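PDB 5UAS: UlvanLyase-PL25 from Pseudoalteromonas sp. PLSV, which degrades ulvan, the sulfated polysaccharide of green seaweed cell walls, as a lyase of polysaccharide lyase family 25. Local coordinates for residues G182-D187 / D238-W243; D214-D219 / C242-A247; G253-R258 / G328-G333. All blocks are in the same frame, centred on the assembly; numbering follows the deposited sequence.

Contact 1. Residues G182-D187 / D238-W243; sequences GAHRSD and DYHVCW. With ZN (zinc ion), chain E; 83Y (3-O-sulfo-alpha-L-rhamnopyranose), chain C; BDP (beta-D-glucopyranuronic acid), chain B; EDO (1,2-ethanediol), chain I.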
loop_
_atom_site.group_PDB
_atom_site.type_symbol
_atom_site.label_atom_id
_atom_site.label_comp_id
_atom_site.label_asym_id
_atom_site.label_seq_id
_atom_site.Cartn_x
_atom_site.Cartn_y
_atom_site.Cartn_z
ATOM N N GLY A 182 15.403 -3.050 2.603
ATOM C CA GLY A 182 15.715 -3.887 3.756
ATOM C C GLY A 182 14.582 -3.887 4.771
ATOM O O GLY A 182 13.405 -3.692 4.421
ATOM N N ALA A 183 14.930 -4.151 6.032
ATOM C CA ALA A 183 13.949 -4.145 7.123
ATOM C C ALA A 183 13.890 -2.742 7.727
ATOM O O ALA A 183 14.124 -1.776 7.000
ATOM C CB ALA A 183 14.292 -5.222 8.156
ATOM N N HIS A 184 13.581 -2.591 9.026
ATOM C CA HIS A 184 13.302 -1.243 9.543
ATOM C C HIS A 184 14.436 -0.268 9.275
ATOM O O HIS A 184 14.202 0.923 9.017
ATOM C CB HIS A 184 13.082 -1.272 11.048
ATOM C CG HIS A 184 11.773 -1.839 11.460
ATOM N ND1 HIS A 184 11.203 -1.550 12.680
ATOM C CD2 HIS A 184 10.930 -2.688 10.836
ATOM C CE1 HIS A 184 10.044 -2.178 12.776
ATOM N NE2 HIS A 184 9.870 -2.899 11.682
ATOM N N ARG A 185 15.670 -0.718 9.428
ATOM C CA ARG A 185 16.774 0.226 9.538
ATOM C C ARG A 185 17.449 0.361 8.175
ATOM O O ARG A 185 18.612 0.015 7.973
ATOM C CB ARG A 185 17.731 -0.200 10.649
ATOM C CG ARG A 185 17.109 0.032 12.014
ATOM C CD ARG A 185 17.968 -0.417 13.187
ATOM N NE ARG A 185 17.301 -0.009 14.426
ATOM C CZ ARG A 185 17.906 0.099 15.606
ATOM N NH1 ARG A 185 19.201 -0.175 15.725
ATOM N NH2 ARG A 185 17.206 0.491 16.665
ATOM N N SER A 186 16.691 0.955 7.259
ATOM C CA SER A 186 17.017 0.953 5.840
ATOM C C SER A 186 16.526 2.235 5.184
ATOM O O SER A 186 15.524 2.824 5.604
ATOM C CB SER A 186 16.365 -0.243 5.114
ATOM O OG SER A 186 16.507 -1.441 5.857
ATOM N N ASP A 187 17.239 2.647 4.142
ATOM C CA ASP A 187 16.747 3.715 3.282
ATOM C C ASP A 187 15.535 3.250 2.491
ATOM O O ASP A 187 15.354 2.062 2.227
ATOM C CB ASP A 187 17.808 4.154 2.287
ATOM C CG ASP A 187 18.982 4.882 2.941
ATOM O OD1 ASP A 187 19.103 4.921 4.190
ATOM O OD2 ASP A 187 19.783 5.396 2.161
ATOM N N ASP A 238 5.266 8.553 6.895
ATOM C CA ASP A 238 5.378 8.860 8.312
ATOM C C ASP A 238 6.727 8.369 8.825
ATOM O O ASP A 238 7.466 7.664 8.131
ATOM C CB ASP A 238 4.178 8.331 9.152
ATOM C CG ASP A 238 4.010 6.817 9.138
ATOM O OD1 ASP A 238 4.427 6.165 8.167
ATOM O OD2 ASP A 238 3.392 6.295 10.115
ATOM N N TYR A 239 7.074 8.813 10.032
ATOM C CA TYR A 239 8.374 8.540 10.623
ATOM C C TYR A 239 8.261 7.467 11.699
ATOM O O TYR A 239 7.376 7.521 12.551
ATOM C CB TYR A 239 8.959 9.823 11.235
ATOM C CG TYR A 239 10.254 9.622 11.988
ATOM C CD1 TYR A 239 11.456 9.480 11.309
ATOM C CD2 TYR A 239 10.269 9.592 13.386
ATOM C CE1 TYR A 239 12.639 9.299 12.003
ATOM C CE2 TYR A 239 11.454 9.426 14.085
ATOM C CZ TYR A 239 12.629 9.276 13.387
ATOM O OH TYR A 239 13.804 9.101 14.095
ATOM N N HIS A 240 9.196 6.518 11.689
ATOM C CA HIS A 240 9.254 5.454 12.683
ATOM C C HIS A 240 10.428 5.726 13.618
ATOM O O HIS A 240 11.583 5.809 13.175
ATOM C CB HIS A 240 9.389 4.091 11.992
ATOM C CG HIS A 240 9.730 2.950 12.913
ATOM N ND1 HIS A 240 9.063 2.721 14.098
ATOM C CD2 HIS A 240 10.643 1.951 12.795
ATOM C CE1 HIS A 240 9.567 1.644 14.684
ATOM N NE2 HIS A 240 10.525 1.157 13.912
ATOM N N VAL A 241 10.134 5.892 14.906
ATOM C CA VAL A 241 11.174 5.972 15.925
ATOM C C VAL A 241 11.602 4.537 16.210
ATOM O O VAL A 241 10.910 3.800 16.920
ATOM C CB VAL A 241 10.690 6.679 17.196
ATOM C CG1 VAL A 241 11.868 6.976 18.115
ATOM C CG2 VAL A 241 9.907 7.946 16.850
ATOM N N CYS A 242 12.734 4.124 15.640
ATOM C CA CYS A 242 13.154 2.727 15.724
ATOM C C CYS A 242 14.090 2.571 16.921
ATOM O O CYS A 242 15.315 2.683 16.811
ATOM C CB CYS A 242 13.802 2.274 14.419
ATOM S SG CYS A 242 13.940 0.466 14.279
ATOM N N TRP A 243 13.492 2.286 18.076
ATOM C CA TRP A 243 14.227 2.247 19.336
ATOM C C TRP A 243 15.147 1.036 19.404
ATOM O O TRP A 243 14.779 -0.077 19.005
ATOM C CB TRP A 243 13.264 2.198 20.531
ATOM C CG TRP A 243 12.520 3.463 20.808
ATOM C CD1 TRP A 243 11.203 3.728 20.529
ATOM C CD2 TRP A 243 13.044 4.645 21.427
ATOM N NE1 TRP A 243 10.884 5.005 20.937
ATOM C CE2 TRP A 243 11.996 5.589 21.485
ATOM C CE3 TRP A 243 14.301 5.003 21.935
ATOM C CZ2 TRP A 243 12.163 6.858 22.051
ATOM C CZ3 TRP A 243 14.463 6.276 22.486
ATOM C CH2 TRP A 243 13.405 7.183 22.532
HETATM ZN ZN ZN E . 11.879 -0.358 14.208
HETATM C C1 83Y C . 12.169 -7.002 13.655
HETATM C C2 83Y C . 10.827 -7.204 14.345
HETATM C C3 83Y C . 9.788 -6.253 13.776
HETATM C C4 83Y C . 9.643 -6.494 12.276
HETATM C C5 83Y C . 11.028 -6.247 11.666
HETATM C C6 83Y C . 11.066 -6.439 10.161
HETATM O O1 83Y C . 12.683 -5.703 13.976
HETATM O O1S 83Y C . 6.697 -5.485 15.825
HETATM O O2 83Y C . 10.391 -8.555 14.181
HETATM O O2S 83Y C . 8.968 -5.081 16.568
HETATM O O3 83Y C . 8.558 -6.390 14.488
HETATM O O3S 83Y C . 8.102 -3.948 14.620
HETATM O O5 83Y C . 12.001 -7.138 12.238
HETATM S S 83Y C . 8.090 -5.219 15.381
HETATM O O4 83Y C . 8.668 -5.591 11.730
HETATM C C1 BDP B . 7.400 -6.178 11.359
HETATM C C2 BDP B . 6.271 -5.542 12.201
HETATM C C3 BDP B . 6.143 -4.125 11.737
HETATM C C4 BDP B . 5.893 -4.029 10.278
HETATM C C5 BDP B . 6.945 -4.734 9.517
HETATM C C6 BDP B . 8.220 -3.929 9.092
HETATM O O2 BDP B . 5.066 -6.292 12.008
HETATM O O3 BDP B . 7.227 -3.295 12.187
HETATM O O4 BDP B . 4.581 -4.297 9.745
HETATM O O5 BDP B . 7.226 -6.034 9.924
HETATM O O6A BDP B . 8.213 -2.693 9.071
HETATM O O6B BDP B . 9.235 -4.550 8.731
HETATM C C1 EDO I . 22.772 4.090 3.833
HETATM O O1 EDO I . 22.064 5.127 4.525
HETATM C C2 EDO I . 24.159 3.896 4.439
HETATM O O2 EDO I . 24.022 3.499 5.806
#

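Contact 2. Residues D214-D219 / C242-A247; sequences DIDAVD and CWDGGA. With ZN (zinc ion), chain E.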
loop_
_atom_site.group_PDB
_atom_site.type_symbol
_atom_site.label_atom_id
_atom_site.label_comp_id
_atom_site.label_asym_id
_atom_site.label_seq_id
_atom_site.Cartn_x
_atom_site.Cartn_y
_atom_site.Cartn_z
ATOM N N ASP A 214 20.643 12.283 19.291
ATOM C CA ASP A 214 20.011 12.722 20.536
ATOM C C ASP A 214 19.402 11.598 21.359
ATOM O O ASP A 214 19.266 11.750 22.572
ATOM C CB ASP A 214 18.908 13.748 20.248
ATOM C CG ASP A 214 17.817 13.178 19.373
ATOM O OD1 ASP A 214 18.127 12.266 18.587
ATOM O OD2 ASP A 214 16.681 13.636 19.480
ATOM N N ILE A 215 19.010 10.484 20.737
ATOM C CA ILE A 215 18.408 9.362 21.448
ATOM C C ILE A 215 18.925 8.055 20.859
ATOM O O ILE A 215 19.496 8.016 19.765
ATOM C CB ILE A 215 16.865 9.395 21.387
ATOM C CG1 ILE A 215 16.388 9.368 19.933
ATOM C CG2 ILE A 215 16.319 10.637 22.115
ATOM C CD1 ILE A 215 14.880 9.133 19.800
ATOM N N ASP A 216 18.709 6.969 21.603
ATOM C CA ASP A 216 19.168 5.644 21.187
ATOM C C ASP A 216 18.130 5.011 20.258
ATOM O O ASP A 216 17.493 3.998 20.560
ATOM C CB ASP A 216 19.445 4.766 22.397
ATOM C CG ASP A 216 20.665 5.211 23.179
ATOM O OD1 ASP A 216 21.539 5.890 22.599
ATOM O OD2 ASP A 216 20.754 4.871 24.374
ATOM N N ALA A 217 17.963 5.643 19.102
ATOM C CA ALA A 217 17.065 5.154 18.074
ATOM C C ALA A 217 17.682 5.417 16.714
ATOM O O ALA A 217 18.616 6.211 16.577
ATOM C CB ALA A 217 15.686 5.822 18.165
ATOM N N VAL A 218 17.129 4.738 15.706
ATOM C CA VAL A 218 17.477 4.925 14.302
ATOM C C VAL A 218 16.300 5.588 13.606
ATOM O O VAL A 218 15.147 5.178 13.808
ATOM C CB VAL A 218 17.805 3.570 13.640
ATOM C CG1 VAL A 218 18.158 3.739 12.168
ATOM C CG2 VAL A 218 18.889 2.850 14.398
ATOM N N ASP A 219 16.588 6.583 12.758
ATOM C CA ASP A 219 15.581 7.112 11.835
ATOM C C ASP A 219 15.085 6.036 10.870
ATOM O O ASP A 219 15.876 5.401 10.166
ATOM C CB ASP A 219 16.147 8.270 11.008
ATOM C CG ASP A 219 16.492 9.483 11.821
ATOM O OD1 ASP A 219 15.924 9.709 12.921
ATOM O OD2 ASP A 219 17.353 10.236 11.331
ATOM N N CYS A 242 12.734 4.124 15.640
ATOM C CA CYS A 242 13.154 2.727 15.724
ATOM C C CYS A 242 14.090 2.571 16.921
ATOM O O CYS A 242 15.315 2.683 16.811
ATOM C CB CYS A 242 13.802 2.274 14.419
ATOM S SG CYS A 242 13.940 0.466 14.279
ATOM N N TRP A 243 13.492 2.286 18.076
ATOM C CA TRP A 243 14.227 2.247 19.336
ATOM C C TRP A 243 15.147 1.036 19.404
ATOM O O TRP A 243 14.779 -0.077 19.005
ATOM C CB TRP A 243 13.264 2.198 20.531
ATOM C CG TRP A 243 12.520 3.463 20.808
ATOM C CD1 TRP A 243 11.203 3.728 20.529
ATOM C CD2 TRP A 243 13.044 4.645 21.427
ATOM N NE1 TRP A 243 10.884 5.005 20.937
ATOM C CE2 TRP A 243 11.996 5.589 21.485
ATOM C CE3 TRP A 243 14.301 5.003 21.935
ATOM C CZ2 TRP A 243 12.163 6.858 22.051
ATOM C CZ3 TRP A 243 14.463 6.276 22.486
ATOM C CH2 TRP A 243 13.405 7.183 22.532
ATOM N N ASP A 244 16.348 1.252 19.926
ATOM C CA ASP A 244 17.195 0.125 20.282
ATOM C C ASP A 244 16.501 -0.701 21.358
ATOM O O ASP A 244 15.672 -0.200 22.120
ATOM C CB ASP A 244 18.566 0.608 20.785
ATOM C CG ASP A 244 19.348 1.373 19.727
ATOM O OD1 ASP A 244 18.934 1.353 18.544
ATOM O OD2 ASP A 244 20.373 2.003 20.081
ATOM N N GLY A 245 16.842 -1.982 21.423
ATOM C CA GLY A 245 16.348 -2.796 22.515
ATOM C C GLY A 245 16.720 -2.203 23.863
ATOM O O GLY A 245 17.871 -1.814 24.072
ATOM N N GLY A 246 15.757 -2.106 24.779
ATOM C CA GLY A 246 16.005 -1.556 26.098
ATOM C C GLY A 246 16.043 -0.043 26.191
ATOM O O GLY A 246 16.179 0.488 27.304
ATOM N N ALA A 247 15.937 0.669 25.072
ATOM C CA ALA A 247 15.930 2.120 25.090
ATOM C C ALA A 247 14.537 2.621 25.448
ATOM O O ALA A 247 13.618 1.842 25.730
ATOM C CB ALA A 247 16.383 2.675 23.740
HETATM ZN ZN ZN E . 11.879 -0.358 14.208
#

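Contact 3. Residues G253-R258 / G328-G333; sequences GHTTER and GAKTGG. With ZN (zinc ion), chain E; 83Y (3-O-sulfo-alpha-L-rhamnopyranose), chain C; GCD (4-deoxy-alpha-L-threo-hex-4-enopyranuronic acid), chain D.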
loop_
_atom_site.group_PDB
_atom_site.type_symbol
_atom_site.label_atom_id
_atom_site.label_comp_id
_atom_site.label_asym_id
_atom_site.label_seq_id
_atom_site.Cartn_x
_atom_site.Cartn_y
_atom_site.Cartn_z
ATOM N N GLY A 253 11.769 -0.398 24.911
ATOM C CA GLY A 253 12.354 -1.150 23.820
ATOM C C GLY A 253 11.702 -0.826 22.485
ATOM O O GLY A 253 11.093 0.229 22.288
ATOM N N HIS A 254 11.817 -1.772 21.561
ATOM C CA HIS A 254 11.436 -1.524 20.178
ATOM C C HIS A 254 9.957 -1.835 19.979
ATOM O O HIS A 254 9.501 -2.951 20.240
ATOM C CB HIS A 254 12.305 -2.346 19.231
ATOM C CG HIS A 254 11.927 -2.181 17.793
ATOM N ND1 HIS A 254 11.046 -3.028 17.160
ATOM C CD2 HIS A 254 12.277 -1.246 16.879
ATOM C CE1 HIS A 254 10.888 -2.633 15.909
ATOM N NE2 HIS A 254 11.630 -1.558 15.711
ATOM N N THR A 255 9.216 -0.841 19.522
ATOM C CA THR A 255 7.794 -0.923 19.230
ATOM C C THR A 255 7.579 -0.560 17.762
ATOM O O THR A 255 8.538 -0.404 17.001
ATOM C CB THR A 255 7.027 0.043 20.118
ATOM O OG1 THR A 255 7.484 1.369 19.814
ATOM C CG2 THR A 255 7.293 -0.255 21.599
ATOM N N THR A 256 6.311 -0.409 17.369
ATOM C CA THR A 256 5.971 0.154 16.063
ATOM C C THR A 256 5.752 1.671 16.113
ATOM O O THR A 256 5.109 2.213 15.205
ATOM C CB THR A 256 4.728 -0.526 15.468
ATOM O OG1 THR A 256 3.565 -0.226 16.259
ATOM C CG2 THR A 256 4.924 -2.053 15.390
ATOM N N GLU A 257 6.269 2.358 17.139
ATOM C CA GLU A 257 6.026 3.795 17.294
ATOM C C GLU A 257 6.318 4.552 15.999
ATOM O O GLU A 257 7.438 4.512 15.475
ATOM C CB GLU A 257 6.875 4.359 18.439
ATOM C CG GLU A 257 6.736 5.877 18.592
ATOM C CD GLU A 257 7.415 6.442 19.843
ATOM O OE1 GLU A 257 8.037 5.674 20.611
ATOM O OE2 GLU A 257 7.311 7.668 20.054
ATOM N N ARG A 258 5.304 5.249 15.491
ATOM C CA ARG A 258 5.441 6.095 14.312
ATOM C C ARG A 258 4.734 7.414 14.600
ATOM O O ARG A 258 3.768 7.451 15.369
ATOM C CB ARG A 258 4.837 5.415 13.065
ATOM C CG ARG A 258 5.552 4.097 12.663
ATOM C CD ARG A 258 4.616 3.121 11.920
ATOM N NE ARG A 258 4.153 3.652 10.630
ATOM C CZ ARG A 258 3.736 2.909 9.606
ATOM N NH1 ARG A 258 3.730 1.565 9.700
ATOM N NH2 ARG A 258 3.345 3.511 8.470
ATOM N N GLY A 328 -0.091 1.680 25.268
ATOM C CA GLY A 328 0.927 0.847 25.866
ATOM C C GLY A 328 1.205 -0.452 25.131
ATOM O O GLY A 328 2.164 -1.148 25.488
ATOM N N ALA A 329 0.401 -0.800 24.126
ATOM C CA ALA A 329 0.642 -2.015 23.361
ATOM C C ALA A 329 1.873 -1.854 22.474
ATOM O O ALA A 329 2.347 -0.750 22.224
ATOM C CB ALA A 329 -0.568 -2.364 22.489
ATOM N N LYS A 330 2.376 -2.986 21.974
ATOM C CA LYS A 330 3.530 -2.942 21.081
ATOM C C LYS A 330 3.225 -2.148 19.817
ATOM O O LYS A 330 4.128 -1.550 19.221
ATOM C CB LYS A 330 3.965 -4.363 20.728
ATOM C CG LYS A 330 5.090 -4.414 19.719
ATOM C CD LYS A 330 6.437 -4.290 20.393
ATOM C CE LYS A 330 6.876 -5.627 20.971
ATOM N NZ LYS A 330 6.947 -6.676 19.909
ATOM N N THR A 331 1.960 -2.118 19.400
ATOM C CA THR A 331 1.518 -1.292 18.285
ATOM C C THR A 331 0.830 -0.010 18.758
ATOM O O THR A 331 0.161 0.653 17.963
ATOM C CB THR A 331 0.575 -2.083 17.375
ATOM O OG1 THR A 331 -0.465 -2.666 18.175
ATOM C CG2 THR A 331 1.330 -3.194 16.638
ATOM N N GLY A 332 0.964 0.339 20.037
ATOM C CA GLY A 332 0.347 1.548 20.554
ATOM C C GLY A 332 -1.112 1.362 20.913
ATOM O O GLY A 332 -1.444 1.159 22.083
ATOM N N GLY A 333 -1.986 1.441 19.912
ATOM C CA GLY A 333 -3.407 1.193 20.065
ATOM C C GLY A 333 -4.136 1.394 18.748
ATOM O O GLY A 333 -3.522 1.676 17.720
HETATM ZN ZN ZN E . 11.879 -0.358 14.208
HETATM C C1 83Y C . 12.169 -7.002 13.655
HETATM C C2 83Y C . 10.827 -7.204 14.345
HETATM C C3 83Y C . 9.788 -6.253 13.776
HETATM C C4 83Y C . 9.643 -6.494 12.276
HETATM C C5 83Y C . 11.028 -6.247 11.666
HETATM C C6 83Y C . 11.066 -6.439 10.161
HETATM O O1 83Y C . 12.683 -5.703 13.976
HETATM O O1S 83Y C . 6.697 -5.485 15.825
HETATM O O2 83Y C . 10.391 -8.555 14.181
HETATM O O2S 83Y C . 8.968 -5.081 16.568
HETATM O O3 83Y C . 8.558 -6.390 14.488
HETATM O O3S 83Y C . 8.102 -3.948 14.620
HETATM O O5 83Y C . 12.001 -7.138 12.238
HETATM S S 83Y C . 8.090 -5.219 15.381
HETATM O O4 83Y C . 8.668 -5.591 11.730
HETATM C C1 GCD D . -0.712 -5.595 10.978
HETATM C C2 GCD D . -1.109 -6.989 11.452
HETATM C C3 GCD D . -0.661 -7.165 12.901
HETATM C C4 GCD D . -1.069 -5.980 13.730
HETATM C C5 GCD D . -1.395 -4.802 13.185
HETATM C C6 GCD D . -1.836 -3.703 14.040
HETATM O O2 GCD D . -2.529 -7.180 11.325
HETATM O O3 GCD D . 0.758 -7.320 13.014
HETATM O O5 GCD D . -1.374 -4.590 11.749
HETATM O O6A GCD D . -1.955 -3.895 15.270
HETATM O O6B GCD D . -2.109 -2.607 13.519
#

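Contact 1. Residues G182-D187 / D238-W243
His240, on strand 232-243, meets His184 of the loop 182-187 across a shared zinc ion, in a three-histidine, one-cysteine metal site of the beta-propeller that His254 completes. The two imidazoles are not bonded to each other: His184 ND1 and His240 NE2 stand 3.1 Å apart because both bind the metal, and the ring planes are turned 86° to one another. Behind the metal, His240 ND1 is hydrogen-bonded to the carbonyl of Glu257, a second-shell bond that, together with the zinc ion, is likely to fix the rotation of this ring. Two residues on, Cys242 holds its sulfur anti to the backbone N (chi1 -164°), which carries SG to 2.2 Å from the zinc ion and to the edge of the His184 ring, near its plane. The same sulfur is also the acceptor of a hydrogen bond from the loop: Arg185, extended from CG to NE, directs its NE at Cys242 SG over 3.4 Å in a nearly straight bond (174°), with the sulfur in the guanidinium plane; the positive charge would probably stabilise a thiolate. Arg185 NH2 adds a weak bond to Cys242 O at 2.9 Å, and its stronger partner is the carboxylate of Asp244, in a salt bridge. At Trp243 the indole turns off toward Glu257, which accepts from NE1. Away from the metal, His184 NE2 points to the bound glycan and divides its N-H between two acceptors, O4 of the sulfated rhamnose at 2.9 Å and, weakly, O3 of the glucuronic acid, which lies near the ring plane, 2.7 Å from the same NE2.

Contact 2. Residues D214-D219 / C242-A247
With CG of Trp243 set beside its backbone N (chi1 -72°) and CG1 of Ile215 wedged between its own N and carbonyl carbon (chi1 59°), the two side chains cross at about a right angle, and Ile215 CD1 comes to rest 3.7 Å from Trp243 CH2 at the benzene end of the indole. Ala217 CB adds to this apolar patch, 4.1 Å from Trp243 CE3. Behind the side chains run strands 217-227 and 232-243, an antiparallel beta hairpin of the propeller. Val218 and Cys242 form a hydrogen-bonded pair, with Val218 N to Cys242 O at 3.0 Å and the return bond, Cys242 N to Val218 O, at 3.2 Å; Ala217 and Trp243 form the adjoining non-hydrogen-bonded pair. The side chains of Val218 and Cys242 share the opposite face of the sheet from Ala217 and Trp243, the face turned to the zinc ion, with Val218 CB 4.3 Å from Cys242 CB. Just beyond the paired residues, Asp216 sits at the centre of an inverse gamma turn and its carbonyl O receives Asp244 N at 3.0 Å, almost straight (172°). Asp244 then opens a type II turn closed by Ala247 N on Asp244 O, bringing Ala247 CB to 3.9 Å from Asp216 CB. Asp216 OD1 and Asp244 OD2 remain 4.8 Å apart, a proximity of like charges likely to be eased by Arg185 and Arg211, both salt-bridged to Asp244.

Contact 3. Residues G253-R258 / G328-G333
Thr256 and Lys330 make the firm centre of this contact, where Thr256 N donates to Lys330 O over 3.1 Å, nearly straight (172°) and close to the C=O axis. Packing here is close: Thr255 CB lies 3.4 Å from the same Lys330 O, and Thr256 OG1, held between its backbone N and carbonyl carbon (chi1 66°), sits 3.1 Å from Thr331 CA. Each side is a turn with internal bonds. Thr255 OG1 accepts from Glu257 N at 3.1 Å, an ST turn just before strand 258-267, and Ala329 to Gly332 form a type I turn closed by Gly332 N on Ala329 O. The two loops belong to different sheets of the beta-propeller and meet beside its glycan-binding pocket. A valine in place of Thr255 would lack OG1, so Glu257 N would probably be left without its acceptor and the turn set freer to move. The rim at Lys330 is the more solvent-exposed side. There the lysine chain, bent at its later torsions, curls back so that CD rests on His254 O at 3.3 Å without a hydrogen bond. Toward the sugar, His254 binds zinc through NE2 and offers ND1, at the ring edge, to sulfate oxygen O2S of the rhamnose, a weak bond of 3.0 Å. Thr256 CG2 lies 3.8 Å from sulfate oxygen O3S, whereas Thr331 OG1 stands a long 3.5 Å from carboxylate O6A of the unsaturated uronic acid.

All three contacts lie on the same side of the chain's centre. The centres of contacts 1 and 2 are about 10 Å apart, and each is about 13 Å from that of contact 3. Contacts 1 and 2 share Cys242 and Trp243 of strand 232-243; contact 2 pairs that strand with its neighbour 217-227 in the same sheet, and the salt bridge from Arg185 to Asp244 joins the two. Along the chain both close before contact 3 opens, at the loop between strands 232-243 and 258-267, which contact 3 ties to the loop before strand 336-342. Zinc touches all three, consistent with a structural ion that holds the loops 182-187 and 253-258 to strand 232-243 beside the bound glycan.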